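Local coordinates for probable oxidoreductase protein (Rhizobium etli, PDB 4FB5), which probably acts as a nucleotide-dependent oxidoreductase of the GFO/IDH/MocA family, with a Rossmann-type domain expected to bind NAD or a related cofactor, at residues G170-V175 with L284-S289; A84-L89 with A108-A113. All blocks are in the same frame, centred on the assembly; numbering follows the deposited sequence.

Contact 1: residues G170-V175 with L284-S289; sequences GVIGRV and LQIYGS
Where strand 175-183 enters the large mixed sheet of the GFO/IDH/MocA C-terminal domain, Val175 pairs with Gly288 at the end of strand 281-288, and the antiparallel pairing of the two neighbouring strands begins here. The pair is a non-hydrogen-bonded one with CA atoms 3.9 Å apart, and beside it Val175 CA makes a CA-H...O contact with Tyr287 O. Just beyond the strand end, Arg174 and Ser289 grip each other twice. Ser289 N donates to Arg174 O over 3.0 Å, from 37° above the carbonyl plane, while Arg174 N donates to Ser289 OG over 3.2 Å in a straighter bond (155° at the hydrogen). The serine hydroxyl reaches that N-H because OG is tucked between its own backbone N and carbonyl carbon (chi1 56°), and a side chain, not a backbone carbonyl, is the acceptor there.

Gly173 lies against this hydroxyl, its CA 3.8 Å from Ser289 OG. It closes a type I turn begun at Gly170, its N hydrogen-bonded to Gly170 O. On the facing segment, Gly288 CA approaches Ile172 O in a second CA-H...O contact.

One methyl, Ile286 CG2, gathers the apolar part: Val175 CG1 lies 3.8 Å from it, and Ile172 CD1 meets it at 3.9 Å with the two isoleucine side chains running roughly perpendicular.

Gly170 ends helix 158-168 in a Schellman motif, and that helix lies over Val175 and Ile286 through Val167 and Ile163. Ile293 of strand 291-296 touches both Ile172 and Ile286, whereas Tyr287 OH is hydrogen-bonded to Arg278 NE of the second subunit, placing the strand end beside a subunit interface.

Contact 2: residues A84-L89 with A108-A113; sequences ADWRAL and AEMAIA
The indole of Trp86 meets the side chain of Met110, a selenomethionine, which runs across one ring face. Met110 CG sits 3.8 Å from the centroid of the six-membered ring, only 9° off its normal, a CH-pi contact. Farther along the extended chain, SE stands 4.5 Å from the five-membered ring centroid in a Met-aromatic contact, and the terminal CE comes to 3.8 Å from Trp86 NE1. Ala113 takes the ring from another direction: its CB lies at the edge, near the ring plane, 3.9 Å from Trp86 CZ3. On the opposite face Arg87 CG lies 3.7 Å above the plane, toward the rim of the indole. Trp86 CG sits between the backbone N and the carbonyl carbon (chi1 58°), which turns the indole toward helix 107-116.

These residues pack helix 86-91 against helix 107-116 of the predicted NAD-binding Rossmann fold, and strand 27-31 of its parallel sheet supplies Ile31, which touches both Trp86 and Met110.

The guanidinium of Arg87 leans toward Glu109. NH2 and OE2 are 3.8 Å apart, a long salt bridge in which the carboxylate oxygen lies well out of the guanidinium plane. With no N-H aimed at it, the attraction is one of charge.

Asp85 caps the shorter helix from its N-cap position, OD1 accepting a weak bond from Ala88 N. On the side of helix 107-116 turned to helix 131-143, Met137 packs on Ala108, Ala111 and Ile112.

The two contacts lie in different domains, contact 1 in the C-terminal sheet and contact 2 in the Rossmann-type domain; their centres are 44 Å apart on opposite sides of the chain's centre, and they share no helix or strand. Contact 1 is partly buried and joins a strand entry to a strand end, so backbone polar groups and compact aliphatic side chains do most of the work, close to another subunit. Contact 2 is a helix-helix contact at the surface, carried mostly by long side chains: an aromatic ring packed by a selenomethionine, with charges meeting loosely at the margin, and no other chain of the assembly touching its segments.

Contact 1: residues G170-V175 with L284-S289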
# COMPACT_ATOMS: atom_id res chain seq x y z
N GLY A 170 5.84 -23.86 -13.17
CA GLY A 170 6.73 -23.98 -12.02
C GLY A 170 7.44 -22.70 -11.57
O GLY A 170 8.46 -22.79 -10.93
N VAL A 171 6.90 -21.51 -11.84
CA VAL A 171 7.62 -20.30 -11.44
C VAL A 171 7.79 -20.18 -9.92
O VAL A 171 8.82 -19.72 -9.47
CB VAL A 171 7.02 -18.98 -12.00
CG1 VAL A 171 7.74 -17.76 -11.40
CG2 VAL A 171 7.09 -18.98 -13.56
N ILE A 172 6.80 -20.59 -9.13
CA ILE A 172 7.01 -20.62 -7.68
C ILE A 172 7.25 -22.03 -7.07
O ILE A 172 7.26 -22.22 -5.82
CB ILE A 172 5.92 -19.83 -6.92
CG1 ILE A 172 4.54 -20.38 -7.23
CG2 ILE A 172 5.97 -18.33 -7.31
CD1 ILE A 172 3.48 -19.92 -6.29
N GLY A 173 7.53 -23.01 -7.94
CA GLY A 173 7.84 -24.36 -7.46
C GLY A 173 6.53 -25.10 -7.21
O GLY A 173 5.51 -24.84 -7.87
N ARG A 174 6.57 -26.02 -6.26
CA ARG A 174 5.38 -26.82 -5.93
C ARG A 174 4.64 -26.05 -4.84
O ARG A 174 5.26 -25.69 -3.82
CB ARG A 174 5.75 -28.25 -5.44
CG ARG A 174 4.59 -29.07 -4.76
CD ARG A 174 4.88 -30.62 -4.54
NE ARG A 174 5.84 -31.12 -5.55
CZ ARG A 174 5.52 -31.74 -6.70
NH1 ARG A 174 4.24 -32.01 -7.00
NH2 ARG A 174 6.49 -32.13 -7.54
N VAL A 175 3.36 -25.77 -5.09
CA VAL A 175 2.48 -25.06 -4.17
C VAL A 175 2.23 -25.96 -2.97
O VAL A 175 1.85 -27.08 -3.18
CB VAL A 175 1.19 -24.68 -4.89
CG1 VAL A 175 0.18 -24.11 -3.94
CG2 VAL A 175 1.52 -23.66 -6.01
N LEU A 284 -6.10 -13.51 -2.27
CA LEU A 284 -5.57 -14.82 -2.52
C LEU A 284 -4.08 -14.81 -2.28
O LEU A 284 -3.39 -13.95 -2.80
CB LEU A 284 -5.93 -15.17 -3.93
CG LEU A 284 -5.29 -16.36 -4.60
CD1 LEU A 284 -5.75 -17.57 -3.89
CD2 LEU A 284 -5.77 -16.35 -6.04
N GLN A 285 -3.61 -15.72 -1.44
CA GLN A 285 -2.17 -15.87 -1.22
C GLN A 285 -1.76 -17.30 -1.53
O GLN A 285 -2.39 -18.24 -1.06
CB GLN A 285 -1.75 -15.53 0.22
CG GLN A 285 -2.30 -14.21 0.76
CD GLN A 285 -2.22 -14.16 2.31
OE1 GLN A 285 -3.25 -14.26 3.02
NE2 GLN A 285 -0.98 -14.04 2.84
N ILE A 286 -0.74 -17.46 -2.36
CA ILE A 286 -0.28 -18.78 -2.79
C ILE A 286 1.17 -19.04 -2.41
O ILE A 286 2.01 -18.26 -2.73
CB ILE A 286 -0.36 -18.92 -4.27
CG1 ILE A 286 -1.74 -18.49 -4.78
CG2 ILE A 286 -0.03 -20.34 -4.65
CD1 ILE A 286 -1.75 -18.27 -6.30
N TYR A 287 1.48 -20.14 -1.75
CA TYR A 287 2.86 -20.32 -1.29
C TYR A 287 3.46 -21.62 -1.82
O TYR A 287 2.89 -22.71 -1.60
CB TYR A 287 2.97 -20.24 0.22
CG TYR A 287 2.60 -18.91 0.82
CD1 TYR A 287 3.48 -17.85 0.83
CD2 TYR A 287 1.37 -18.72 1.42
CE1 TYR A 287 3.11 -16.62 1.40
CE2 TYR A 287 1.00 -17.51 1.97
CZ TYR A 287 1.87 -16.46 1.96
OH TYR A 287 1.50 -15.24 2.53
N GLY A 288 4.59 -21.49 -2.52
CA GLY A 288 5.31 -22.61 -3.07
C GLY A 288 6.74 -22.75 -2.58
O GLY A 288 7.23 -21.96 -1.80
N SER A 289 7.42 -23.77 -3.04
CA SER A 289 8.77 -24.02 -2.56
C SER A 289 9.81 -23.12 -3.21
O SER A 289 10.96 -23.08 -2.76
CB SER A 289 9.13 -25.47 -2.78
OG SER A 289 8.97 -25.77 -4.12

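Contact 2: residues A84-L89 with A108-A113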
# COMPACT_ATOMS: atom_id res chain seq x y z
N ALA A 84 -43.25 -10.80 -20.76
CA ALA A 84 -43.18 -11.14 -19.33
C ALA A 84 -43.44 -12.64 -19.14
O ALA A 84 -43.62 -13.13 -18.02
CB ALA A 84 -44.13 -10.28 -18.51
N ASP A 85 -43.45 -13.35 -20.26
CA ASP A 85 -43.46 -14.79 -20.28
C ASP A 85 -42.08 -15.26 -20.74
O ASP A 85 -41.67 -15.01 -21.89
CB ASP A 85 -44.58 -15.30 -21.20
CG ASP A 85 -44.57 -16.83 -21.39
OD1 ASP A 85 -43.67 -17.53 -20.86
OD2 ASP A 85 -45.48 -17.34 -22.09
N TRP A 86 -41.36 -15.94 -19.86
CA TRP A 86 -40.03 -16.41 -20.20
C TRP A 86 -40.05 -17.72 -20.97
O TRP A 86 -39.14 -17.98 -21.76
CB TRP A 86 -39.17 -16.54 -18.98
CG TRP A 86 -39.70 -17.44 -17.94
CD1 TRP A 86 -40.51 -17.11 -16.89
CD2 TRP A 86 -39.41 -18.84 -17.80
NE1 TRP A 86 -40.76 -18.21 -16.11
CE2 TRP A 86 -40.10 -19.29 -16.65
CE3 TRP A 86 -38.64 -19.75 -18.53
CZ2 TRP A 86 -40.04 -20.62 -16.22
CZ3 TRP A 86 -38.59 -21.06 -18.10
CH2 TRP A 86 -39.28 -21.49 -16.95
N ARG A 87 -41.07 -18.55 -20.72
CA ARG A 87 -41.24 -19.77 -21.50
C ARG A 87 -41.45 -19.44 -22.97
O ARG A 87 -41.23 -20.28 -23.84
CB ARG A 87 -42.38 -20.63 -20.95
CG ARG A 87 -42.09 -21.24 -19.60
CD ARG A 87 -43.35 -21.53 -18.82
NE ARG A 87 -43.16 -21.26 -17.40
CZ ARG A 87 -43.82 -21.86 -16.41
NH1 ARG A 87 -44.72 -22.81 -16.66
NH2 ARG A 87 -43.57 -21.52 -15.15
N ALA A 88 -41.84 -18.19 -23.25
CA ALA A 88 -42.02 -17.69 -24.62
C ALA A 88 -40.69 -17.30 -25.26
O ALA A 88 -40.42 -17.65 -26.42
CB ALA A 88 -42.98 -16.50 -24.63
N LEU A 89 -39.86 -16.58 -24.51
CA LEU A 89 -38.48 -16.30 -24.90
C LEU A 89 -37.74 -17.59 -25.25
O LEU A 89 -37.10 -17.71 -26.30
CB LEU A 89 -37.76 -15.58 -23.76
CG LEU A 89 -36.35 -15.05 -24.04
CD1 LEU A 89 -36.05 -13.84 -23.17
CD2 LEU A 89 -35.27 -16.13 -23.87
N ALA A 108 -32.69 -23.37 -11.94
CA ALA A 108 -33.00 -24.74 -12.35
C ALA A 108 -34.07 -24.81 -13.43
O ALA A 108 -33.83 -25.32 -14.53
CB ALA A 108 -33.40 -25.59 -11.16
N GLU A 109 -35.24 -24.24 -13.11
CA GLU A 109 -36.44 -24.30 -13.94
C GLU A 109 -36.16 -23.78 -15.34
O GLU A 109 -36.51 -24.38 -16.36
CB GLU A 109 -37.50 -23.43 -13.28
CG GLU A 109 -38.90 -24.06 -13.14
CD GLU A 109 -39.91 -23.05 -12.54
OE1 GLU A 109 -39.45 -22.07 -11.90
OE2 GLU A 109 -41.14 -23.25 -12.72
N MSE A 110 -35.47 -22.66 -15.38
CA MSE A 110 -35.31 -21.95 -16.60
C MSE A 110 -34.22 -22.55 -17.44
O MSE A 110 -34.42 -22.83 -18.62
CB MSE A 110 -35.04 -20.49 -16.28
CG MSE A 110 -36.10 -19.87 -15.37
SE MSE A 110 -35.92 -17.93 -15.31
CE MSE A 110 -37.50 -17.44 -14.25
N ALA A 111 -33.07 -22.79 -16.83
CA ALA A 111 -31.95 -23.33 -17.57
C ALA A 111 -32.32 -24.66 -18.24
O ALA A 111 -31.91 -24.94 -19.37
CB ALA A 111 -30.78 -23.51 -16.63
N ILE A 112 -33.09 -25.47 -17.52
CA ILE A 112 -33.59 -26.73 -18.02
C ILE A 112 -34.60 -26.51 -19.15
O ILE A 112 -34.44 -27.06 -20.25
CB ILE A 112 -34.21 -27.56 -16.91
CG1 ILE A 112 -33.10 -28.06 -15.98
CG2 ILE A 112 -34.97 -28.73 -17.51
CD1 ILE A 112 -33.59 -28.76 -14.72
N ALA A 113 -35.62 -25.70 -18.92
CA ALA A 113 -36.55 -25.45 -20.00
C ALA A 113 -35.75 -24.95 -21.19
O ALA A 113 -36.06 -25.27 -22.33
CB ALA A 113 -37.59 -24.47 -19.59